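Local coordinates for esterase A (Caulobacter crescentus, PDB 5GKV), which is a penicillin-binding protein homologue of the beta-lactamase family and probably hydrolyses ester bonds, at residues A[101-104]-A[105-109]; A[178-181]-A[182-185]; A[187-190]-A[191-194]; A[193-197]-A[198-202]. All blocks are in the same frame, centred on the assembly; numbering follows the deposited sequence.

Interaction 1. Residues A[101-104]-A[105-109]; sequences YDQA and VADVW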
loop_
_atom_site.group_PDB
_atom_site.type_symbol
_atom_site.label_atom_id
_atom_site.label_comp_id
_atom_site.label_asym_id
_atom_site.label_seq_id
_atom_site.Cartn_x
_atom_site.Cartn_y
_atom_site.Cartn_z
ATOM N N TYR A 101 12.214 -0.969 -16.022
ATOM C CA TYR A 101 10.850 -0.445 -15.990
ATOM C C TYR A 101 10.231 -0.398 -17.379
ATOM O O TYR A 101 9.012 -0.528 -17.516
ATOM C CB TYR A 101 10.827 0.943 -15.357
ATOM C CG TYR A 101 10.765 0.916 -13.836
ATOM C CD1 TYR A 101 9.771 0.201 -13.185
ATOM C CD2 TYR A 101 11.688 1.612 -13.064
ATOM C CE1 TYR A 101 9.698 0.162 -11.811
ATOM C CE2 TYR A 101 11.629 1.581 -11.654
ATOM C CZ TYR A 101 10.623 0.858 -11.048
ATOM O OH TYR A 101 10.519 0.798 -9.689
ATOM N N ASP A 102 11.035 -0.214 -18.425
ATOM C CA ASP A 102 10.479 -0.156 -19.773
ATOM C C ASP A 102 10.558 -1.501 -20.491
ATOM O O ASP A 102 10.331 -1.568 -21.703
ATOM C CB ASP A 102 11.166 0.951 -20.586
ATOM C CG ASP A 102 12.654 0.694 -20.800
ATOM O OD1 ASP A 102 13.202 -0.276 -20.223
ATOM O OD2 ASP A 102 13.277 1.477 -21.549
ATOM N N GLN A 103 10.877 -2.563 -19.762
ATOM C CA GLN A 103 10.867 -3.919 -20.286
ATOM C C GLN A 103 9.433 -4.424 -20.414
ATOM O O GLN A 103 8.602 -4.190 -19.535
ATOM C CB GLN A 103 11.674 -4.821 -19.349
ATOM C CG GLN A 103 11.829 -6.259 -19.743
ATOM C CD GLN A 103 12.788 -6.962 -18.809
ATOM O OE1 GLN A 103 13.290 -6.358 -17.853
ATOM N NE2 GLN A 103 13.049 -8.237 -19.071
ATOM N N ALA A 104 9.145 -5.110 -21.522
ATOM C CA ALA A 104 7.837 -5.728 -21.708
ATOM C C ALA A 104 7.586 -6.795 -20.651
ATOM O O ALA A 104 8.437 -7.661 -20.401
ATOM C CB ALA A 104 7.729 -6.342 -23.110
ATOM N N VAL A 105 6.407 -6.732 -20.028
ATOM C CA VAL A 105 6.011 -7.776 -19.087
ATOM C C VAL A 105 6.160 -9.144 -19.733
ATOM O O VAL A 105 6.643 -10.097 -19.112
ATOM C CB VAL A 105 4.569 -7.544 -18.596
ATOM C CG1 VAL A 105 4.118 -8.703 -17.708
ATOM C CG2 VAL A 105 4.476 -6.230 -17.811
ATOM N N ALA A 106 5.769 -9.251 -21.005
ATOM C CA ALA A 106 5.829 -10.530 -21.699
ATOM C C ALA A 106 7.243 -11.086 -21.758
ATOM O O ALA A 106 7.411 -12.304 -21.892
ATOM C CB ALA A 106 5.245 -10.374 -23.110
ATOM N N ASP A 107 8.261 -10.226 -21.655
ATOM C CA ASP A 107 9.636 -10.711 -21.693
ATOM C C ASP A 107 9.943 -11.640 -20.525
ATOM O O ASP A 107 10.691 -12.611 -20.685
ATOM C CB ASP A 107 10.619 -9.547 -21.720
ATOM C CG ASP A 107 11.980 -9.970 -22.240
ATOM O OD1 ASP A 107 12.992 -9.633 -21.590
ATOM O OD2 ASP A 107 12.028 -10.666 -23.282
ATOM N N VAL A 108 9.378 -11.375 -19.341
ATOM C CA VAL A 108 9.610 -12.258 -18.198
ATOM C C VAL A 108 8.423 -13.169 -17.914
ATOM O O VAL A 108 8.555 -14.110 -17.114
ATOM C CB VAL A 108 9.977 -11.457 -16.928
ATOM C CG1 VAL A 108 11.133 -10.501 -17.219
ATOM C CG2 VAL A 108 8.772 -10.708 -16.418
ATOM N N TRP A 109 7.282 -12.938 -18.564
ATOM C CA TRP A 109 6.042 -13.669 -18.306
ATOM C C TRP A 109 5.404 -13.908 -19.668
ATOM O O TRP A 109 4.462 -13.207 -20.069
ATOM C CB TRP A 109 5.141 -12.865 -17.361
ATOM C CG TRP A 109 3.790 -13.411 -17.019
ATOM C CD1 TRP A 109 3.236 -14.598 -17.404
ATOM C CD2 TRP A 109 2.808 -12.753 -16.209
ATOM N NE1 TRP A 109 1.972 -14.724 -16.875
ATOM C CE2 TRP A 109 1.684 -13.600 -16.141
ATOM C CE3 TRP A 109 2.780 -11.536 -15.528
ATOM C CZ2 TRP A 109 0.541 -13.267 -15.412
ATOM C CZ3 TRP A 109 1.625 -11.193 -14.804
ATOM C CH2 TRP A 109 0.528 -12.055 -14.761
#
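Q103 reaches across the start of a short helix to D107, and the two side chains meet at about a right angle. With CG anti to its backbone N (chi1 -178°) and the chain extended beyond, the glutamine carries its amide well away from its own backbone. Its NE2 donates to D107 OD1 at 2.9 Å. The bond is bent, with an N-H...O angle of 144°. It uses the anti lone pair of OD1, the one facing away from the other carboxylate oxygen, and the amide and carboxylate planes stand 54° apart. The other end of the amide is also held, since OE1 accepts from the backbone N of A100, and the two bonds together fix the rotation of the amide group. V108 supplies an apolar flank: its CG1 comes within 3.5 Å of Q103 NE2. A backbone bond, D107 N to A104 O at 2.9 Å, accompanies the side-chain one; D107 CB lies close to the same oxygen, 3.2 Å from A104 O. V105 is buried and packs on I181 and F112, while D107 is exposed. Thus the polar link lies on the outer side of the turn and the valine on the inner. This is the pattern of a short surface helix entered from a loop, a single, weakly bonded turn at 105-108, whose first bond is accepted by A104 O, the carbonyl of the residue before it, laid on helix 173-186 of the helical part of the beta-lactamase-like fold.

Interaction 2. Residues A[178-181]-A[182-185]; sequences AGEI and FRRV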
loop_
_atom_site.group_PDB
_atom_site.type_symbol
_atom_site.label_atom_id
_atom_site.label_comp_id
_atom_site.label_asym_id
_atom_site.label_seq_id
_atom_site.Cartn_x
_atom_site.Cartn_y
_atom_site.Cartn_z
ATOM N N ALA A 178 2.188 -7.363 -10.138
ATOM C CA ALA A 178 3.475 -7.101 -9.501
ATOM C C ALA A 178 4.085 -8.379 -8.939
ATOM O O ALA A 178 5.288 -8.621 -9.095
ATOM C CB ALA A 178 3.316 -6.060 -8.388
ATOM N N GLY A 179 3.268 -9.206 -8.280
ATOM C CA GLY A 179 3.803 -10.377 -7.606
ATOM C C GLY A 179 4.365 -11.393 -8.580
ATOM O O GLY A 179 5.379 -12.038 -8.303
ATOM N N GLU A 180 3.718 -11.550 -9.733
ATOM C CA GLU A 180 4.137 -12.592 -10.660
ATOM C C GLU A 180 5.364 -12.151 -11.445
ATOM O O GLU A 180 6.254 -12.963 -11.708
ATOM C CB GLU A 180 2.969 -12.966 -11.588
ATOM C CG GLU A 180 3.264 -14.064 -12.600
ATOM C CD GLU A 180 3.533 -15.423 -11.978
ATOM O OE1 GLU A 180 3.472 -15.555 -10.736
ATOM O OE2 GLU A 180 3.823 -16.367 -12.749
ATOM N N ILE A 181 5.434 -10.870 -11.809
ATOM C CA ILE A 181 6.668 -10.323 -12.371
ATOM C C ILE A 181 7.821 -10.555 -11.404
ATOM O O ILE A 181 8.887 -11.073 -11.778
ATOM C CB ILE A 181 6.494 -8.827 -12.690
ATOM C CG1 ILE A 181 5.459 -8.613 -13.814
ATOM C CG2 ILE A 181 7.840 -8.194 -13.065
ATOM C CD1 ILE A 181 5.071 -7.155 -13.967
ATOM N N PHE A 182 7.604 -10.212 -10.127
ATOM C CA PHE A 182 8.637 -10.418 -9.108
ATOM C C PHE A 182 9.056 -11.884 -9.019
ATOM O O PHE A 182 10.252 -12.204 -9.034
ATOM C CB PHE A 182 8.138 -9.940 -7.740
ATOM C CG PHE A 182 9.191 -10.024 -6.673
ATOM C CD1 PHE A 182 9.353 -11.176 -5.927
ATOM C CD2 PHE A 182 10.032 -8.953 -6.440
ATOM C CE1 PHE A 182 10.347 -11.252 -4.963
ATOM C CE2 PHE A 182 11.026 -9.025 -5.489
ATOM C CZ PHE A 182 11.180 -10.177 -4.753
ATOM N N ARG A 183 8.077 -12.785 -8.883
ATOM C CA ARG A 183 8.361 -14.209 -8.703
ATOM C C ARG A 183 9.176 -14.767 -9.869
ATOM O O ARG A 183 10.166 -15.483 -9.670
ATOM C CB ARG A 183 7.042 -14.977 -8.538
ATOM C CG ARG A 183 7.169 -16.397 -8.000
ATOM C CD ARG A 183 5.811 -17.142 -8.012
ATOM N NE ARG A 183 5.311 -17.358 -9.373
ATOM C CZ ARG A 183 5.933 -18.093 -10.300
ATOM N NH1 ARG A 183 7.088 -18.694 -10.022
ATOM N NH2 ARG A 183 5.404 -18.219 -11.516
ATOM N N ARG A 184 8.784 -14.432 -11.097
ATOM C CA ARG A 184 9.499 -14.949 -12.261
ATOM C C ARG A 184 10.915 -14.403 -12.363
ATOM O O ARG A 184 11.801 -15.090 -12.888
ATOM C CB ARG A 184 8.721 -14.629 -13.527
ATOM C CG ARG A 184 7.329 -15.199 -13.473
ATOM C CD ARG A 184 6.927 -15.829 -14.746
ATOM N NE ARG A 184 5.564 -16.331 -14.655
ATOM C CZ ARG A 184 4.975 -17.033 -15.615
ATOM N NH1 ARG A 184 5.653 -17.309 -16.722
ATOM N NH2 ARG A 184 3.716 -17.446 -15.468
ATOM N N VAL A 185 11.160 -13.191 -11.874
ATOM C CA VAL A 185 12.501 -12.621 -11.969
ATOM C C VAL A 185 13.357 -13.011 -10.770
ATOM O O VAL A 185 14.467 -13.533 -10.921
ATOM C CB VAL A 185 12.426 -11.087 -12.134
ATOM C CG1 VAL A 185 13.811 -10.472 -11.975
ATOM C CG2 VAL A 185 11.854 -10.743 -13.495
#
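A salt-bridge network along one side of helix 173-186 joins E180 to R183 and R184, three and four residues further on, the spacing that puts side chains on the same side of a helix. The carboxylate of E180 is brought there by a bend at chi2 (66°), which folds the chain back toward the following turn. R183 lies alongside it, pointing the same way, and grips it side-on: NE donates to E180 OE1 at 2.9 Å and NH2 to E180 OE2 at 2.7 Å. Both oxygens are met on the syn side, though out of the carboxylate plane, and the two flat groups are turned 50° against each other. R184 comes in more steeply, its guanidinium 81° from the carboxylate. Its NE reaches E180 OE2 at 2.6 Å from above the carboxylate plane, and its NH2 takes the anti lone pair of the same E180 OE2 at 2.9 Å. OE2 therefore accepts three N-H groups, while OE1 has a second donor in W147 NE1; so many donors would be expected to favour the charged carboxylate. NH1 of R184 has its own salt bridge, to E111. The backbone beneath is regular, with R184 N bonded to E180 O at 3.0 Å. The apolar side chains F182, I181 and V185 serve the neighbouring helices. F182 packs on L89, I90 and L93 of helix 82-95 and on M190 and A193 of helix 190-202, whereas I181 and V185 meet V105 and V108 of helix 105-108, with E180 and R184 beside W109.

Interaction 3. Residues A[187-190]-A[191-194]; sequences GRTM and GTAL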
loop_
_atom_site.group_PDB
_atom_site.type_symbol
_atom_site.label_atom_id
_atom_site.label_comp_id
_atom_site.label_asym_id
_atom_site.label_seq_id
_atom_site.Cartn_x
_atom_site.Cartn_y
_atom_site.Cartn_z
ATOM N N GLY A 187 12.567 -15.256 -8.287
ATOM C CA GLY A 187 12.521 -16.656 -7.910
ATOM C C GLY A 187 11.641 -16.935 -6.706
ATOM O O GLY A 187 10.944 -17.954 -6.657
ATOM N N ARG A 188 11.661 -16.034 -5.729
ATOM C CA ARG A 188 10.867 -16.153 -4.515
ATOM C C ARG A 188 9.577 -15.339 -4.647
ATOM O O ARG A 188 9.474 -14.430 -5.471
ATOM C CB ARG A 188 11.655 -15.647 -3.300
ATOM C CG ARG A 188 13.004 -16.329 -3.042
ATOM C CD ARG A 188 13.873 -15.506 -2.080
ATOM N NE ARG A 188 14.261 -14.219 -2.656
ATOM C CZ ARG A 188 14.903 -13.267 -1.986
ATOM N NH1 ARG A 188 15.220 -13.457 -0.714
ATOM N NH2 ARG A 188 15.224 -12.127 -2.584
ATOM N N THR A 189 8.599 -15.657 -3.806
ATOM C CA THR A 189 7.433 -14.784 -3.722
ATOM C C THR A 189 7.834 -13.441 -3.119
ATOM O O THR A 189 8.866 -13.320 -2.453
ATOM C CB THR A 189 6.330 -15.403 -2.865
ATOM O OG1 THR A 189 6.769 -15.477 -1.499
ATOM C CG2 THR A 189 5.925 -16.785 -3.377
ATOM N N MET A 190 6.988 -12.424 -3.324
ATOM C CA MET A 190 7.266 -11.134 -2.701
ATOM C C MET A 190 7.349 -11.259 -1.184
ATOM O O MET A 190 8.242 -10.682 -0.556
ATOM C CB MET A 190 6.200 -10.104 -3.077
ATOM C CG MET A 190 6.448 -9.433 -4.400
ATOM S SD MET A 190 5.276 -8.084 -4.632
ATOM C CE MET A 190 6.040 -7.289 -6.029
ATOM N N GLY A 191 6.414 -11.991 -0.574
ATOM C CA GLY A 191 6.387 -12.053 0.878
ATOM C C GLY A 191 7.623 -12.735 1.432
ATOM O O GLY A 191 8.145 -12.342 2.475
ATOM N N THR A 192 8.122 -13.750 0.724
ATOM C CA THR A 192 9.316 -14.460 1.182
ATOM C C THR A 192 10.552 -13.585 1.054
ATOM O O THR A 192 11.360 -13.489 1.987
ATOM C CB THR A 192 9.508 -15.752 0.390
ATOM O OG1 THR A 192 8.397 -16.619 0.625
ATOM C CG2 THR A 192 10.804 -16.445 0.839
ATOM N N ALA A 193 10.715 -12.935 -0.096
ATOM C CA ALA A 193 11.850 -12.038 -0.267
ATOM C C ALA A 193 11.785 -10.880 0.718
ATOM O O ALA A 193 12.807 -10.501 1.303
ATOM C CB ALA A 193 11.903 -11.518 -1.696
ATOM N N LEU A 194 10.595 -10.294 0.904
ATOM C CA LEU A 194 10.443 -9.219 1.881
ATOM C C LEU A 194 10.927 -9.663 3.256
ATOM O O LEU A 194 11.663 -8.937 3.936
ATOM C CB LEU A 194 8.978 -8.771 1.962
ATOM C CG LEU A 194 8.651 -7.782 3.097
ATOM C CD1 LEU A 194 9.309 -6.424 2.885
ATOM C CD2 LEU A 194 7.132 -7.627 3.277
#
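G191 follows M190 in the first turn of helix 190-202, behind the cap formed by T189. T192 comes next and meets T189 twice. Its N donates to T189 OG1 at 3.1 Å with an N-H...O angle of 154°, and its own hydroxyl stands 2.9 Å from the same atom, T192 OG1 to T189 OG1. The threonine oxygen is placed for this by chi1 of 67°, which sets it between the backbone N and the carbonyl carbon of T189 and brings it within reach of T192 N. T189 is the N-cap residue, and its OG1 makes the capping bond to T192 N. E260 OE2 is hydrogen-bonded to T189 OG1 as well, and E260 OE1 to G191 N, so the glutamate binds both the cap and the first turn, and its negative charge would suit the positive end of the helix dipole. At A193 the backbone N donates to T189 O at 3.0 Å, almost straight at 175°, and the methyl group lies against the guanidinium of R188: CB sits 3.4 Å above the plane, over the centre of one face, and 3.5 Å from R188 CZ. The bend at chi3 lays the guanidinium over A193, and its nitrogens form salt bridges with D186 (NE), E196 (NH1) and D197 (NH2). L194 N continues the helical ladder with a bond to M190 O at 2.8 Å, while the side chain leads on to V85 of helix 82-95 and to L206 and I208 of strand 206-208.

Interaction 4. Residues A[193-197]-A[198-202]; sequences ALRED and ICEPL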
loop_
_atom_site.group_PDB
_atom_site.type_symbol
_atom_site.label_atom_id
_atom_site.label_comp_id
_atom_site.label_asym_id
_atom_site.label_seq_id
_atom_site.Cartn_x
_atom_site.Cartn_y
_atom_site.Cartn_z
ATOM N N ALA A 193 10.715 -12.935 -0.096
ATOM C CA ALA A 193 11.850 -12.038 -0.267
ATOM C C ALA A 193 11.785 -10.880 0.718
ATOM O O ALA A 193 12.807 -10.501 1.303
ATOM C CB ALA A 193 11.903 -11.518 -1.696
ATOM N N LEU A 194 10.595 -10.294 0.904
ATOM C CA LEU A 194 10.443 -9.219 1.881
ATOM C C LEU A 194 10.927 -9.663 3.256
ATOM O O LEU A 194 11.663 -8.937 3.936
ATOM C CB LEU A 194 8.978 -8.771 1.962
ATOM C CG LEU A 194 8.651 -7.782 3.097
ATOM C CD1 LEU A 194 9.309 -6.424 2.885
ATOM C CD2 LEU A 194 7.132 -7.627 3.277
ATOM N N ARG A 195 10.503 -10.851 3.685
ATOM C CA ARG A 195 10.877 -11.342 5.007
ATOM C C ARG A 195 12.376 -11.643 5.078
ATOM O O ARG A 195 13.051 -11.247 6.036
ATOM C CB ARG A 195 10.046 -12.582 5.344
ATOM C CG ARG A 195 10.454 -13.318 6.620
ATOM C CD ARG A 195 9.696 -14.637 6.779
ATOM N NE ARG A 195 9.866 -15.554 5.645
ATOM C CZ ARG A 195 10.857 -16.442 5.532
ATOM N NH1 ARG A 195 11.779 -16.529 6.485
ATOM N NH2 ARG A 195 10.928 -17.246 4.469
ATOM N N GLU A 196 12.919 -12.311 4.056
ATOM C CA GLU A 196 14.317 -12.746 4.104
ATOM C C GLU A 196 15.280 -11.578 3.955
ATOM O O GLU A 196 16.302 -11.518 4.647
ATOM C CB GLU A 196 14.592 -13.778 3.004
ATOM C CG GLU A 196 13.990 -15.134 3.267
ATOM C CD GLU A 196 14.297 -16.129 2.160
ATOM O OE1 GLU A 196 14.806 -15.708 1.095
ATOM O OE2 GLU A 196 14.018 -17.329 2.360
ATOM N N ASP A 197 14.990 -10.652 3.044
ATOM C CA ASP A 197 15.947 -9.614 2.687
ATOM C C ASP A 197 15.791 -8.338 3.500
ATOM O O ASP A 197 16.745 -7.549 3.579
ATOM C CB ASP A 197 15.829 -9.254 1.199
ATOM C CG ASP A 197 16.279 -10.388 0.267
ATOM O OD1 ASP A 197 16.755 -11.443 0.742
ATOM O OD2 ASP A 197 16.134 -10.224 -0.957
ATOM N N ILE A 198 14.623 -8.101 4.098
ATOM C CA ILE A 198 14.355 -6.795 4.698
ATOM C C ILE A 198 13.857 -6.931 6.132
ATOM O O ILE A 198 14.479 -6.404 7.063
ATOM C CB ILE A 198 13.351 -5.994 3.847
ATOM C CG1 ILE A 198 13.933 -5.738 2.444
ATOM C CG2 ILE A 198 12.978 -4.696 4.553
ATOM C CD1 ILE A 198 13.009 -4.938 1.504
ATOM N N CYS A 199 12.742 -7.643 6.328
ATOM C CA CYS A 199 12.071 -7.586 7.629
ATOM C C CYS A 199 12.789 -8.401 8.696
ATOM O O CYS A 199 12.951 -7.928 9.826
ATOM C CB CYS A 199 10.619 -8.031 7.484
ATOM S SG CYS A 199 9.736 -6.815 6.453
ATOM N N GLU A 200 13.241 -9.611 8.369
ATOM C CA GLU A 200 14.034 -10.351 9.353
ATOM C C GLU A 200 15.344 -9.644 9.684
ATOM O O GLU A 200 15.602 -9.413 10.875
ATOM C CB GLU A 200 14.243 -11.798 8.887
ATOM C CG GLU A 200 13.071 -12.715 9.246
ATOM C CD GLU A 200 13.157 -14.104 8.613
ATOM O OE1 GLU A 200 14.156 -14.397 7.912
ATOM O OE2 GLU A 200 12.211 -14.902 8.814
ATOM N N PRO A 201 16.189 -9.247 8.729
ATOM C CA PRO A 201 17.457 -8.605 9.124
ATOM C C PRO A 201 17.277 -7.300 9.864
ATOM O O PRO A 201 18.069 -6.999 10.765
ATOM C CB PRO A 201 18.177 -8.376 7.787
ATOM C CG PRO A 201 17.525 -9.281 6.832
ATOM C CD PRO A 201 16.117 -9.449 7.271
ATOM N N LEU A 202 16.263 -6.509 9.518
ATOM C CA LEU A 202 16.104 -5.187 10.106
ATOM C C LEU A 202 15.099 -5.155 11.260
ATOM O O LEU A 202 14.867 -4.081 11.824
ATOM C CB LEU A 202 15.707 -4.178 9.014
ATOM C CG LEU A 202 16.794 -3.939 7.948
ATOM C CD1 LEU A 202 16.338 -2.985 6.843
ATOM C CD2 LEU A 202 18.072 -3.423 8.602
HETATM O O HOH W 1 16.800 -13.450 6.757
#
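The charged contact is between R195 and E200, whose side chains run side by side in the same direction. A bend at chi3 of 57° turns the guanidinium along the glutamate, so that R195 NH1 meets E200 OE2 at 2.9 Å with an N-H...O angle of 162°. The oxygen lies in the guanidinium plane, at its edge, but is itself approached on the syn side 32° out of the carboxylate plane. The aliphatic part of the arginine follows the same oxygen, with R195 CG 3.2 Å from E200 OE2. E196 CG covers part of one face of the guanidinium. The E196 carboxylate adds a long ion pair with R195, through charge alone, and has its stronger partner in R188, which also binds D197. Among the backbone bonds the register widens: L194 O accepts from both I198 N and C199 N, the second at 2.9 Å, and R195 O takes E200 N at 2.9 Å. The bonds from C199 N to L194 O and E200 N to R195 O span i to i+5 and mark a pi-type turn in helix 190-202. P201 has no N-H to continue the ladder, and the helix kinks there; its ring CD instead comes to rest 3.3 Å from E196 O. A water donates to that same carbonyl, E196 O, and to E200 OE1, joining the two turns on the outer side. On the inner side L194 CD1 lies 3.6 Å from C199 SG and 4.2 Å from I198 CB. I198 packs on L88 of helix 82-95, while C199 meets L206 of strand 206-208.

Interactions 2, 3 and 4 follow one another along two consecutive helices, with interaction 1 on the short helix outside them. Interaction 1 is a surface contact, polar and uncharged on the glutamine side; interaction 2 is buried and carries a salt-bridge network around one carboxylate; interactions 3 and 4 are partly buried. V108 and W109 of interaction 1 pack on V185, R184 and E180 of interaction 2, and F182 of interaction 2 rests on R188 and A193 of interaction 3. Interactions 3 and 4 share A193 and L194 and are tied by R188, which bridges to E196 and D197. Interaction 3 caps the start of helix 190-202, while interaction 4 covers its pi-type turn and the kink at P201.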